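Adhesion protein (Streptococcus pseudopneumoniae 5247, PDB 7LM5) probably captures zinc outside the cell and delivers it to an ATP-binding cassette transporter, as expected of a solute-binding protein in zinc uptake. Local coordinates at residues V66-S71 with L93-G98; S71-S76 with D117-Y122; M99-V104 with F192-K197. The protein carries 1 engineered substitution. All blocks are in the same frame, centred on the assembly; numbering follows the deposited sequence.

Overall arrangement
Contact 1 is largely buried and belongs to one parallel sheet, joining strand 66-69 to an outermost strand, 91-94, by regular backbone bonds and apolar packing. Contacts 2 and 3 lie at the surface and rely on one or two long side chains reaching from one segment to the other: Lys119 across the 71-76 loop in contact 2, Tyr194 and Lys197 around Glu102 in contact 3. Contacts 1 and 2 share Ser71 and meet at one zinc ion, to which they supply Glu94 and His72. In contact 3, residues 99-104 have left the first sheet and reach helix 193-198, which follows a strand of the second; Leu121 and Val104 pair by backbone between contacts 2 and 3.

Contact 1 of 3, residues V66-S71 with L93-G98; sequences VFVYHS and LEASEG. With ZN (zinc ion), chain E.
Glu94 runs across one face of the Tyr69 ring and then grips a zinc ion with both carboxylate oxygens, so the last residue of an edge strand is at once a sheet neighbour and a metal ligand. Its CA lies over one face of the Tyr69 ring in a CH-pi contact, 4.1 Å from the ring centroid. The extended side chain continues past the hydroxyl, with the carboxylate turned only 16° from the ring plane. Zinc is held by OE1 of Glu94 at 2.4 Å and by OE2 of Glu94 at 2.2 Å. The Tyr69 ring gets there because its CG stands between the backbone N and carbonyl carbon (chi1 71°), which swings the ring across toward the neighbouring strand; its OH makes a weak hydrogen bond to one zinc-bound water.

The backbones pair as a parallel ladder. Leu93 N donates to Phe67 O at 2.7 Å, Leu93 O receives Tyr69 N at 3.0 Å, and Ala95 N reaches Tyr69 O at 2.6 Å. Just beyond the strands, Ser96 OG donates to His70 O at 2.6 Å, approaching from 42° out of the carbonyl plane, while Ser96 N adds a weak bond to the same oxygen. The His70 ring itself is tied to Glu136 and Pro124 O.

On the face opposite Tyr69, Val66 CG1 meets Leu93 CD1 at 3.6 Å and Val68 packs on Ala95; Val68 also rests on helix 23-33, Leu93 on helix 130-147 and Ala95 on both. Here the Val68-Leu93 face packs on helices, while the Tyr69-Glu94 face leads to the zinc ion at the strand ends. With both oxygens committed to zinc and His72 as a fellow ligand, the Glu94 carboxylate is probably ionised, and the ladder and CH-pi contact would be expected to limit its direction.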
loop_
_atom_site.group_PDB
_atom_site.type_symbol
_atom_site.label_atom_id
_atom_site.label_comp_id
_atom_site.label_asym_id
_atom_site.label_seq_id
_atom_site.Cartn_x
_atom_site.Cartn_y
_atom_site.Cartn_z
ATOM N N VAL A 66 2.517 -13.620 -16.455
ATOM C CA VAL A 66 1.570 -12.773 -15.743
ATOM C C VAL A 66 2.324 -11.605 -15.127
ATOM O O VAL A 66 3.400 -11.784 -14.545
ATOM C CB VAL A 66 0.810 -13.565 -14.655
ATOM C CG1 VAL A 66 -0.041 -12.632 -13.811
ATOM C CG2 VAL A 66 -0.050 -14.655 -15.281
ATOM N N PHE A 67 1.764 -10.405 -15.263
ATOM C CA PHE A 67 2.255 -9.218 -14.577
ATOM C C PHE A 67 1.123 -8.630 -13.747
ATOM O O PHE A 67 0.042 -8.351 -14.276
ATOM C CB PHE A 67 2.791 -8.177 -15.562
ATOM C CG PHE A 67 3.122 -6.860 -14.920
ATOM C CD1 PHE A 67 4.199 -6.748 -14.056
ATOM C CD2 PHE A 67 2.353 -5.736 -15.174
ATOM C CE1 PHE A 67 4.503 -5.537 -13.457
ATOM C CE2 PHE A 67 2.654 -4.521 -14.581
ATOM C CZ PHE A 67 3.730 -4.422 -13.721
ATOM N N VAL A 68 1.372 -8.445 -12.454
ATOM C CA VAL A 68 0.369 -7.956 -11.517
ATOM C C VAL A 68 0.836 -6.618 -10.966
ATOM O O VAL A 68 1.977 -6.496 -10.503
ATOM C CB VAL A 68 0.120 -8.958 -10.373
ATOM C CG1 VAL A 68 -1.118 -8.563 -9.580
ATOM C CG2 VAL A 68 -0.017 -10.371 -10.918
ATOM N N TYR A 69 -0.041 -5.619 -11.018
ATOM C CA TYR A 69 0.212 -4.319 -10.418
ATOM C C TYR A 69 -0.992 -3.923 -9.573
ATOM O O TYR A 69 -2.070 -4.515 -9.668
ATOM C CB TYR A 69 0.515 -3.251 -11.481
ATOM C CG TYR A 69 -0.672 -2.831 -12.318
ATOM C CD1 TYR A 69 -1.106 -3.607 -13.385
ATOM C CD2 TYR A 69 -1.349 -1.646 -12.052
ATOM C CE1 TYR A 69 -2.187 -3.221 -14.156
ATOM C CE2 TYR A 69 -2.429 -1.253 -12.818
ATOM C CZ TYR A 69 -2.845 -2.044 -13.868
ATOM O OH TYR A 69 -3.922 -1.655 -14.632
ATOM N N HIS A 70 -0.796 -2.909 -8.732
ATOM C CA HIS A 70 -1.812 -2.518 -7.762
ATOM C C HIS A 70 -2.996 -1.819 -8.421
ATOM O O HIS A 70 -4.109 -2.352 -8.435
ATOM C CB HIS A 70 -1.201 -1.617 -6.689
ATOM C CG HIS A 70 -2.184 -1.153 -5.658
ATOM N ND1 HIS A 70 -2.997 -2.021 -4.963
ATOM C CD2 HIS A 70 -2.483 0.088 -5.207
ATOM C CE1 HIS A 70 -3.755 -1.335 -4.126
ATOM N NE2 HIS A 70 -3.463 -0.053 -4.255
ATOM N N SER A 71 -2.769 -0.627 -8.965
ATOM C CA SER A 71 -3.865 0.183 -9.480
ATOM C C SER A 71 -3.322 1.177 -10.493
ATOM O O SER A 71 -2.140 1.534 -10.470
ATOM C CB SER A 71 -4.594 0.916 -8.348
ATOM O OG SER A 71 -5.614 1.757 -8.857
ATOM N N LEU A 93 -2.553 -7.938 -14.959
ATOM C CA LEU A 93 -3.637 -8.023 -13.989
ATOM C C LEU A 93 -3.555 -6.846 -13.028
ATOM O O LEU A 93 -2.508 -6.608 -12.416
ATOM C CB LEU A 93 -3.580 -9.340 -13.209
ATOM C CG LEU A 93 -3.478 -10.642 -14.006
ATOM C CD1 LEU A 93 -3.478 -11.832 -13.058
ATOM C CD2 LEU A 93 -4.608 -10.762 -15.021
ATOM N N GLU A 94 -4.659 -6.115 -12.897
ATOM C CA GLU A 94 -4.768 -5.028 -11.930
ATOM C C GLU A 94 -5.306 -5.612 -10.627
ATOM O O GLU A 94 -6.477 -5.994 -10.546
ATOM C CB GLU A 94 -5.674 -3.922 -12.464
ATOM C CG GLU A 94 -5.682 -2.654 -11.630
ATOM C CD GLU A 94 -6.544 -1.570 -12.243
ATOM O OE1 GLU A 94 -7.260 -1.867 -13.222
ATOM O OE2 GLU A 94 -6.505 -0.423 -11.751
ATOM N N ALA A 95 -4.447 -5.681 -9.606
ATOM C CA ALA A 95 -4.782 -6.399 -8.381
ATOM C C ALA A 95 -5.941 -5.771 -7.617
ATOM O O ALA A 95 -6.568 -6.455 -6.802
ATOM C CB ALA A 95 -3.556 -6.487 -7.472
ATOM N N SER A 96 -6.247 -4.495 -7.856
ATOM C CA SER A 96 -7.299 -3.803 -7.123
ATOM C C SER A 96 -8.487 -3.441 -8.007
ATOM O O SER A 96 -9.233 -2.512 -7.682
ATOM C CB SER A 96 -6.739 -2.550 -6.451
ATOM O OG SER A 96 -6.340 -1.594 -7.417
ATOM N N GLU A 97 -8.680 -4.151 -9.115
ATOM C CA GLU A 97 -9.817 -3.877 -9.983
ATOM C C GLU A 97 -11.116 -4.229 -9.267
ATOM O O GLU A 97 -11.288 -5.353 -8.785
ATOM C CB GLU A 97 -9.699 -4.664 -11.285
ATOM C CG GLU A 97 -10.825 -4.388 -12.270
ATOM C CD GLU A 97 -10.714 -5.212 -13.537
ATOM O OE1 GLU A 97 -9.827 -6.089 -13.604
ATOM O OE2 GLU A 97 -11.514 -4.982 -14.468
ATOM N N GLY A 98 -12.030 -3.263 -9.196
ATOM C CA GLY A 98 -13.290 -3.428 -8.515
ATOM C C GLY A 98 -13.320 -2.878 -7.103
ATOM O O GLY A 98 -14.410 -2.679 -6.555
HETATM ZN ZN ZN E . -7.841 0.480 -13.185
HETATM O O HOH W 1 -6.532 0.388 -14.842
HETATM O O HOH W 2 -9.148 0.164 -11.578
#

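Contact 2 of 3, residues S71-S76 with D117-Y122; sequences SHTLES and DEKTLY. With ZN (zinc ion), chain E.
Thr73 and Lys119 bring the two backbones closest, their CA atoms 6.0 Å apart, where a tightly folded loop faces a short 3-10 segment. Residues 71-76 turn back on themselves: Leu74 N bonds to Ser71 O, and an inverse gamma turn centred on Glu75 follows. Opposite, residues 119-121 form a 3-10 turn, with Leu121 N bonded to Glu118 O.

Lys119 does most of the bridging. Its chain starts with CG anti to the backbone N (chi1 -163°) and bends at chi3 (68°), which lays the methylenes across the loop before the amine reaches its far end. Lys119 CD lies 3.6 Å from Thr73 CA and 3.3 Å from His72 O. The Thr73 methyl, CG2, faces Lys119 CG at 4.1 Å. At the tip, NZ of Lys119 is modelled as donating to Ser76 OG at 2.4 Å, a very short and so doubtful distance. Ser76 OG also makes a weak bond back to His72 O.

Within the loop, Ser71 OG and Thr73 OG1 are hydrogen-bonded at 2.9 Å, and Ser71 N is held by Glu75 OE1. This bracing flanks His72, whose ring coordinates zinc through ND1 at 2.2 Å, with a zinc-bound water in the ring plane at its edge. Glu94 and a second water complete the set. A metal ligand after strand 66-69, joined by one ending the adjacent strand, marks the C-terminal edge of the parallel sheet, where ligands gather in alpha/beta folds, here in the first lobe of a two-lobed solute-binding protein, apart from the zinc of His125, His189 and Glu264.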
loop_
_atom_site.group_PDB
_atom_site.type_symbol
_atom_site.label_atom_id
_atom_site.label_comp_id
_atom_site.label_asym_id
_atom_site.label_seq_id
_atom_site.Cartn_x
_atom_site.Cartn_y
_atom_site.Cartn_z
ATOM N N SER A 71 -2.769 -0.627 -8.965
ATOM C CA SER A 71 -3.865 0.183 -9.480
ATOM C C SER A 71 -3.322 1.177 -10.493
ATOM O O SER A 71 -2.140 1.534 -10.470
ATOM C CB SER A 71 -4.594 0.916 -8.348
ATOM O OG SER A 71 -5.614 1.757 -8.857
ATOM N N HIS A 72 -4.209 1.627 -11.384
ATOM C CA HIS A 72 -3.841 2.678 -12.324
ATOM C C HIS A 72 -3.628 4.015 -11.628
ATOM O O HIS A 72 -2.999 4.907 -12.205
ATOM C CB HIS A 72 -4.906 2.817 -13.413
ATOM C CG HIS A 72 -6.225 3.319 -12.912
ATOM N ND1 HIS A 72 -7.221 2.477 -12.466
ATOM C CD2 HIS A 72 -6.714 4.576 -12.793
ATOM C CE1 HIS A 72 -8.265 3.194 -12.090
ATOM N NE2 HIS A 72 -7.984 4.470 -12.279
ATOM N N THR A 73 -4.138 4.169 -10.405
ATOM C CA THR A 73 -3.909 5.368 -9.611
ATOM C C THR A 73 -2.531 5.389 -8.961
ATOM O O THR A 73 -2.175 6.395 -8.338
ATOM C CB THR A 73 -4.986 5.500 -8.529
ATOM O OG1 THR A 73 -4.950 4.353 -7.671
ATOM C CG2 THR A 73 -6.365 5.608 -9.160
ATOM N N LEU A 74 -1.757 4.312 -9.084
ATOM C CA LEU A 74 -0.402 4.273 -8.551
ATOM C C LEU A 74 0.597 4.036 -9.676
ATOM O O LEU A 74 1.274 4.968 -10.120
ATOM C CB LEU A 74 -0.271 3.190 -7.479
ATOM C CG LEU A 74 1.078 3.120 -6.761
ATOM C CD1 LEU A 74 1.363 4.424 -6.025
ATOM C CD2 LEU A 74 1.117 1.941 -5.805
ATOM N N GLU A 75 0.693 2.790 -10.145
ATOM C CA GLU A 75 1.552 2.456 -11.280
ATOM C C GLU A 75 0.853 2.921 -12.555
ATOM O O GLU A 75 0.231 2.147 -13.287
ATOM C CB GLU A 75 1.853 0.962 -11.317
ATOM C CG GLU A 75 2.465 0.400 -10.041
ATOM C CD GLU A 75 1.421 -0.107 -9.063
ATOM O OE1 GLU A 75 0.254 0.329 -9.151
ATOM O OE2 GLU A 75 1.769 -0.951 -8.209
ATOM N N SER A 76 0.957 4.226 -12.817
ATOM C CA SER A 76 0.322 4.795 -14.001
ATOM C C SER A 76 0.972 4.294 -15.284
ATOM O O SER A 76 0.318 4.250 -16.332
ATOM C CB SER A 76 0.372 6.321 -13.943
ATOM O OG SER A 76 -0.316 6.809 -12.806
ATOM N N ASP A 117 -6.483 16.653 -15.638
ATOM C CA ASP A 117 -5.918 15.727 -14.665
ATOM C C ASP A 117 -6.946 15.393 -13.587
ATOM O O ASP A 117 -7.401 16.272 -12.855
ATOM C CB ASP A 117 -4.654 16.318 -14.033
ATOM C CG ASP A 117 -3.755 15.259 -13.416
ATOM O OD1 ASP A 117 -4.262 14.178 -13.049
ATOM O OD2 ASP A 117 -2.537 15.510 -13.298
ATOM N N GLU A 118 -7.309 14.112 -13.497
ATOM C CA GLU A 118 -8.282 13.644 -12.522
ATOM C C GLU A 118 -7.766 12.527 -11.626
ATOM O O GLU A 118 -8.293 12.357 -10.521
ATOM C CB GLU A 118 -9.559 13.159 -13.230
ATOM C CG GLU A 118 -10.714 12.833 -12.293
ATOM C CD GLU A 118 -11.810 12.035 -12.970
ATOM O OE1 GLU A 118 -12.259 12.444 -14.059
ATOM O OE2 GLU A 118 -12.213 10.992 -12.415
ATOM N N LYS A 119 -6.745 11.779 -12.054
ATOM C CA LYS A 119 -6.232 10.669 -11.257
ATOM C C LYS A 119 -5.737 11.113 -9.885
ATOM O O LYS A 119 -5.643 10.283 -8.974
ATOM C CB LYS A 119 -5.102 9.965 -12.011
ATOM C CG LYS A 119 -4.764 8.581 -11.480
ATOM C CD LYS A 119 -3.344 8.183 -11.840
ATOM C CE LYS A 119 -2.331 9.040 -11.099
ATOM N NZ LYS A 119 -0.932 8.592 -11.346
ATOM N N THR A 120 -5.426 12.397 -9.714
ATOM C CA THR A 120 -4.937 12.948 -8.451
ATOM C C THR A 120 -6.012 13.038 -7.374
ATOM O O THR A 120 -5.722 13.598 -6.308
ATOM C CB THR A 120 -4.336 14.335 -8.685
ATOM O OG1 THR A 120 -5.379 15.252 -9.043
ATOM C CG2 THR A 120 -3.306 14.288 -9.803
ATOM N N LEU A 121 -7.223 12.521 -7.588
ATOM C CA LEU A 121 -8.307 12.683 -6.627
ATOM C C LEU A 121 -8.513 11.482 -5.715
ATOM O O LEU A 121 -9.171 11.626 -4.680
ATOM C CB LEU A 121 -9.625 12.970 -7.355
ATOM C CG LEU A 121 -9.693 14.276 -8.144
ATOM C CD1 LEU A 121 -11.085 14.475 -8.711
ATOM C CD2 LEU A 121 -9.296 15.452 -7.270
ATOM N N TYR A 122 -8.044 10.323 -6.167
ATOM C CA TYR A 122 -8.243 9.034 -5.472
ATOM C C TYR A 122 -6.971 8.534 -4.786
ATOM O O TYR A 122 -5.910 8.597 -5.366
ATOM C CB TYR A 122 -8.928 8.081 -6.444
ATOM C CG TYR A 122 -10.384 8.421 -6.557
ATOM C CD1 TYR A 122 -11.254 8.034 -5.567
ATOM C CD2 TYR A 122 -10.879 9.183 -7.591
ATOM C CE1 TYR A 122 -12.592 8.359 -5.606
ATOM C CE2 TYR A 122 -12.218 9.513 -7.651
ATOM C CZ TYR A 122 -13.076 9.102 -6.654
ATOM O OH TYR A 122 -14.400 9.417 -6.658
HETATM ZN ZN ZN E . -7.841 0.480 -13.185
HETATM O O HOH W 1 -6.532 0.388 -14.842
HETATM O O HOH W 2 -9.148 0.164 -11.578
#

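Contact 3 of 3, residues M99-V104 with F192-K197; sequences MTLERV and FSYLAK. With ZN (zinc ion), chain F.
Glu102 is approached by two side chains one turn apart on helix 193-198, Tyr194 pointing its hydroxyl at the backbone and Lys197 bringing its amine to the carboxylate. The tyrosine extends end-on into the 99-104 segment, so that Glu102 N donates to Tyr194 OH in a nearly straight bond of 2.6 Å. That same hydroxyl is bonded to the carbonyl oxygen of Asp123, which leaves it gripped between two backbone groups and fixes where the ring can lie. Beside it, Leu101 CB lies 3.8 Å from Tyr194 OH.

The Glu102 side chain bends sharply at chi2 (-70°), which leaves CG as the carbon against the ring and turns the carboxylate away from the tyrosine, toward a zinc ion and Lys197. CG of Glu102 touches Tyr194 CE2 at 3.6 Å from an oblique direction, and the carboxylate plane is turned 52° from that of the ring. Lys197, fully extended beyond CG, places NZ 3.3 Å from Glu102 OE2, a rather long salt bridge made from 35° above the carboxylate plane. Glu102 OE1 is the oxygen bonded to zinc, at 2.5 Å, though OE2 of Glu102 is only 2.9 Å from the ion.

The segment leads away from strand 91-94 of the first sheet, with Met99 packed on helix 130-147, whereas helix 193-198 follows strand 184-187 of the second; the contact therefore ties the two halves of the fold. One carboxylate is shared between a lysine and a metal, two positive partners that would be expected to keep it ionised, while the uncharged tyrosine hydroxyl secures the main chain beside it.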
loop_
_atom_site.group_PDB
_atom_site.type_symbol
_atom_site.label_atom_id
_atom_site.label_comp_id
_atom_site.label_asym_id
_atom_site.label_seq_id
_atom_site.Cartn_x
_atom_site.Cartn_y
_atom_site.Cartn_z
ATOM N N MET A 99 -12.159 -2.630 -6.504
ATOM C CA MET A 99 -12.117 -2.084 -5.155
ATOM C C MET A 99 -12.491 -0.607 -5.162
ATOM O O MET A 99 -12.122 0.142 -6.070
ATOM C CB MET A 99 -10.727 -2.267 -4.545
ATOM C CG MET A 99 -10.375 -3.707 -4.218
ATOM S SD MET A 99 -8.761 -3.865 -3.429
ATOM C CE MET A 99 -9.006 -2.879 -1.954
ATOM N N THR A 100 -13.226 -0.190 -4.134
ATOM C CA THR A 100 -13.644 1.199 -4.008
ATOM C C THR A 100 -12.517 2.015 -3.387
ATOM O O THR A 100 -12.063 1.715 -2.278
ATOM C CB THR A 100 -14.911 1.301 -3.163
ATOM O OG1 THR A 100 -14.652 0.797 -1.846
ATOM C CG2 THR A 100 -16.035 0.493 -3.794
ATOM N N LEU A 101 -12.064 3.040 -4.101
ATOM C CA LEU A 101 -10.996 3.913 -3.635
ATOM C C LEU A 101 -11.583 5.174 -3.016
ATOM O O LEU A 101 -12.551 5.740 -3.532
ATOM C CB LEU A 101 -10.057 4.285 -4.785
ATOM C CG LEU A 101 -9.374 3.129 -5.523
ATOM C CD1 LEU A 101 -8.506 3.656 -6.655
ATOM C CD2 LEU A 101 -8.553 2.283 -4.564
ATOM N N GLU A 102 -10.992 5.610 -1.909
ATOM C CA GLU A 102 -11.428 6.819 -1.227
ATOM C C GLU A 102 -10.749 8.047 -1.828
ATOM O O GLU A 102 -9.717 7.954 -2.496
ATOM C CB GLU A 102 -11.125 6.737 0.271
ATOM C CG GLU A 102 -11.836 5.612 1.014
ATOM C CD GLU A 102 -13.332 5.832 1.131
ATOM O OE1 GLU A 102 -14.054 5.583 0.144
ATOM O OE2 GLU A 102 -13.787 6.262 2.214
ATOM N N ARG A 103 -11.349 9.208 -1.577
ATOM C CA ARG A 103 -10.796 10.461 -2.069
ATOM C C ARG A 103 -9.488 10.794 -1.360
ATOM O O ARG A 103 -9.230 10.349 -0.238
ATOM C CB ARG A 103 -11.796 11.602 -1.872
ATOM C CG ARG A 103 -12.889 11.675 -2.926
ATOM C CD ARG A 103 -12.309 12.007 -4.290
ATOM N NE ARG A 103 -13.345 12.259 -5.286
ATOM C CZ ARG A 103 -13.823 13.465 -5.575
ATOM N NH1 ARG A 103 -13.357 14.533 -4.943
ATOM N NH2 ARG A 103 -14.766 13.604 -6.497
ATOM N N VAL A 104 -8.661 11.586 -2.029
ATOM C CA VAL A 104 -7.411 12.060 -1.425
ATOM C C VAL A 104 -7.740 13.048 -0.310
ATOM O O VAL A 104 -8.585 13.939 -0.509
ATOM C CB VAL A 104 -6.519 12.705 -2.488
ATOM C CG1 VAL A 104 -5.386 13.488 -1.840
ATOM C CG2 VAL A 104 -5.967 11.643 -3.425
ATOM N N PHE A 192 -1.457 6.663 5.182
ATOM C CA PHE A 192 -2.156 5.873 6.189
ATOM C C PHE A 192 -3.612 6.302 6.353
ATOM O O PHE A 192 -4.187 6.166 7.436
ATOM C CB PHE A 192 -1.421 5.953 7.525
ATOM C CG PHE A 192 -0.006 5.447 7.468
ATOM C CD1 PHE A 192 0.278 4.117 7.718
ATOM C CD2 PHE A 192 1.038 6.303 7.156
ATOM C CE1 PHE A 192 1.576 3.650 7.664
ATOM C CE2 PHE A 192 2.339 5.841 7.100
ATOM C CZ PHE A 192 2.608 4.513 7.353
ATOM N N SER A 193 -4.224 6.813 5.283
ATOM C CA SER A 193 -5.613 7.251 5.374
ATOM C C SER A 193 -6.557 6.068 5.555
ATOM O O SER A 193 -7.504 6.140 6.347
ATOM C CB SER A 193 -5.991 8.057 4.132
ATOM O OG SER A 193 -7.305 8.575 4.240
ATOM N N TYR A 194 -6.312 4.969 4.837
ATOM C CA TYR A 194 -7.177 3.799 4.963
ATOM C C TYR A 194 -7.018 3.136 6.326
ATOM O O TYR A 194 -7.996 2.636 6.895
ATOM C CB TYR A 194 -6.881 2.804 3.842
ATOM C CG TYR A 194 -7.373 3.246 2.483
ATOM C CD1 TYR A 194 -6.571 4.011 1.647
ATOM C CD2 TYR A 194 -8.640 2.899 2.036
ATOM C CE1 TYR A 194 -7.017 4.415 0.401
ATOM C CE2 TYR A 194 -9.095 3.298 0.792
ATOM C CZ TYR A 194 -8.279 4.057 -0.020
ATOM O OH TYR A 194 -8.725 4.458 -1.259
ATOM N N LEU A 195 -5.797 3.118 6.863
ATOM C CA LEU A 195 -5.592 2.551 8.193
ATOM C C LEU A 195 -6.312 3.373 9.255
ATOM O O LEU A 195 -6.896 2.815 10.192
ATOM C CB LEU A 195 -4.097 2.466 8.501
ATOM C CG LEU A 195 -3.714 1.802 9.827
ATOM C CD1 LEU A 195 -4.144 0.342 9.835
ATOM C CD2 LEU A 195 -2.220 1.928 10.091
ATOM N N ALA A 196 -6.287 4.700 9.122
ATOM C CA ALA A 196 -6.968 5.557 10.088
ATOM C C ALA A 196 -8.481 5.393 10.004
ATOM O O ALA A 196 -9.163 5.338 11.035
ATOM C CB ALA A 196 -6.572 7.015 9.866
ATOM N N LYS A 197 -9.025 5.314 8.787
ATOM C CA LYS A 197 -10.461 5.114 8.621
ATOM C C LYS A 197 -10.917 3.749 9.117
ATOM O O LYS A 197 -12.089 3.593 9.472
ATOM C CB LYS A 197 -10.854 5.287 7.153
ATOM C CG LYS A 197 -10.690 6.701 6.622
ATOM C CD LYS A 197 -11.128 6.791 5.167
ATOM C CE LYS A 197 -11.006 8.212 4.640
ATOM N NZ LYS A 197 -11.459 8.322 3.227
HETATM ZN ZN ZN F . -16.358 5.848 0.953
#